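Local structure of Phosphoglucosamine/phosphogalactosamine mutase (Sulfolobus tokodaii, 2F7L) at residues T283-S288 with V302-V307. The protein interconverts the 6-phosphate and 1-phosphate forms of glucosamine and galactosamine, a magnesium-dependent step in making UDP-N-acetylglucosamine and UDP-N-acetylgalactosamine. Residues are numbered along the deposited sequence; the frame is centred on the assembly and turned at random.
Sequences TAVSSS and VDWTKV
Trp304 lays the six-membered part of its indole into the bend that 283-288 makes after its strand, against Thr283 and Ser287. The Thr283 and Trp304 side chains lie side by side, and the methyl CG2 of Thr283 is the main bump, 3.3 Å from Trp304 CZ3. Ser287 CB reaches the same corner, 3.6 Å from Trp304 CZ3. Carbonyl oxygens of Ala284 and Ser288 meet the ring edge near its plane. With CG anti to its own carbonyl carbon (chi1 -65°), the Trp304 side chain runs beside Thr283 and reaches this hollow. Val302 CG2 lies over one ring face, toward its rim, and Lys410 makes a cation-pi contact with the indole. The bend is a type I turn from Ala284 to Ser287, with Ser287 N bonded to Ala284 O. Ser287 OG also donates to Thr283 OG1, which is bonded in turn to Phe325 O. An alanine in place of Trp304 would probably open a gap beside the Thr283 methyl and Ser287 CB and leave Lys410 without its cation-pi partner. The backbones are joined by Thr283 N to Asp303 O (3.1 Å), a weak bond from Thr305 N to Thr283 O, and Val285 N to Thr305 O (3.1 Å). At the end of its strand, Ala284 CB sits 3.3 Å from Lys306 O. The side chains of Val285 and Val307 cross at about a right angle, with Val285 CG2 4.2 Å from Val307 CG2. This is the parallel strand pair of a beta-alpha-beta unit, strands 280-284 and 301-305 linked by helix 290-296, in the third alpha/beta/alpha domain of a phosphohexose mutase.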
loop_
_atom_site.group_PDB
_atom_site.type_symbol
_atom_site.label_atom_id
_atom_site.label_comp_id
_atom_site.label_asym_id
_atom_site.label_seq_id
_atom_site.Cartn_x
_atom_site.Cartn_y
_atom_site.Cartn_z
ATOM N N THR A 283 8.788 8.903 2.743
ATOM C CA THR A 283 7.577 8.552 3.490
ATOM C C THR A 283 6.586 9.709 3.456
ATOM O O THR A 283 6.961 10.862 3.225
ATOM C CB THR A 283 7.864 8.152 4.952
ATOM O OG1 THR A 283 6.812 7.289 5.402
ATOM C CG2 THR A 283 7.911 9.371 5.856
ATOM N N ALA A 284 5.314 9.403 3.659
ATOM C CA ALA A 284 4.301 10.441 3.623
ATOM C C ALA A 284 4.147 11.164 4.960
ATOM O O ALA A 284 4.366 10.607 6.050
ATOM C CB ALA A 284 2.970 9.860 3.176
ATOM N N VAL A 285 3.762 12.427 4.845
ATOM C CA VAL A 285 3.552 13.298 5.991
ATOM C C VAL A 285 2.564 12.726 7.001
ATOM O O VAL A 285 2.372 13.294 8.064
ATOM C CB VAL A 285 3.074 14.685 5.514
ATOM C CG1 VAL A 285 4.247 15.453 4.893
ATOM C CG2 VAL A 285 1.951 14.520 4.489
ATOM N N SER A 286 1.950 11.598 6.663
ATOM C CA SER A 286 0.998 10.919 7.538
ATOM C C SER A 286 1.778 10.046 8.535
ATOM O O SER A 286 1.231 9.545 9.523
ATOM C CB SER A 286 0.041 10.059 6.699
ATOM O OG SER A 286 0.746 9.233 5.774
ATOM N N SER A 287 3.071 9.883 8.263
ATOM C CA SER A 287 3.972 9.096 9.110
ATOM C C SER A 287 4.441 9.863 10.355
ATOM O O SER A 287 4.649 11.089 10.315
ATOM C CB SER A 287 5.199 8.663 8.297
ATOM O OG SER A 287 4.956 7.480 7.571
ATOM N N SER A 288 4.613 9.128 11.452
ATOM C CA SER A 288 5.067 9.706 12.712
ATOM C C SER A 288 6.470 10.241 12.567
ATOM O O SER A 288 7.264 9.651 11.856
ATOM C CB SER A 288 5.072 8.647 13.805
ATOM O OG SER A 288 5.874 9.052 14.902
ATOM N N VAL A 302 15.109 11.191 6.102
ATOM C CA VAL A 302 13.785 10.758 5.713
ATOM C C VAL A 302 13.275 11.882 4.818
ATOM O O VAL A 302 13.275 13.044 5.210
ATOM C CB VAL A 302 12.847 10.509 6.944
ATOM C CG1 VAL A 302 13.673 10.137 8.161
ATOM C CG2 VAL A 302 11.970 11.694 7.212
ATOM N N ASP A 303 12.913 11.540 3.586
ATOM C CA ASP A 303 12.387 12.528 2.664
ATOM C C ASP A 303 10.874 12.526 2.752
ATOM O O ASP A 303 10.228 11.600 2.286
ATOM C CB ASP A 303 12.820 12.203 1.240
ATOM C CG ASP A 303 14.234 12.650 0.952
ATOM O OD1 ASP A 303 14.515 13.864 1.106
ATOM O OD2 ASP A 303 15.061 11.793 0.568
ATOM N N TRP A 304 10.304 13.554 3.355
ATOM C CA TRP A 304 8.855 13.618 3.500
ATOM C C TRP A 304 8.185 13.889 2.168
ATOM O O TRP A 304 8.766 14.543 1.317
ATOM C CB TRP A 304 8.473 14.700 4.510
ATOM C CG TRP A 304 8.951 14.382 5.885
ATOM C CD1 TRP A 304 10.062 14.878 6.505
ATOM C CD2 TRP A 304 8.355 13.457 6.806
ATOM N NE1 TRP A 304 10.196 14.321 7.756
ATOM C CE2 TRP A 304 9.163 13.446 7.966
ATOM C CE3 TRP A 304 7.218 12.641 6.766
ATOM C CZ2 TRP A 304 8.867 12.645 9.082
ATOM C CZ3 TRP A 304 6.921 11.844 7.876
ATOM C CH2 TRP A 304 7.743 11.854 9.019
ATOM N N THR A 305 6.964 13.393 1.988
ATOM C CA THR A 305 6.265 13.598 0.728
ATOM C C THR A 305 4.741 13.546 0.863
ATOM O O THR A 305 4.221 13.345 1.951
ATOM C CB THR A 305 6.760 12.558 -0.330
ATOM O OG1 THR A 305 6.175 12.843 -1.601
ATOM C CG2 THR A 305 6.413 11.143 0.083
ATOM N N LYS A 306 4.035 13.751 -0.242
ATOM C CA LYS A 306 2.578 13.717 -0.257
ATOM C C LYS A 306 2.095 12.339 0.160
ATOM O O LYS A 306 2.864 11.373 0.205
ATOM C CB LYS A 306 2.034 14.011 -1.668
ATOM C CG LYS A 306 2.480 15.332 -2.240
ATOM C CD LYS A 306 2.111 15.541 -3.729
ATOM C CE LYS A 306 2.845 16.809 -4.367
ATOM N NZ LYS A 306 4.328 16.632 -4.728
ATOM N N VAL A 307 0.807 12.271 0.469
ATOM C CA VAL A 307 0.155 11.025 0.830
ATOM C C VAL A 307 -0.153 10.316 -0.488
ATOM O O VAL A 307 -0.682 10.934 -1.422
ATOM C CB VAL A 307 -1.177 11.295 1.569
ATOM C CG1 VAL A 307 -2.004 10.021 1.661
ATOM C CG2 VAL A 307 -0.889 11.874 2.952
#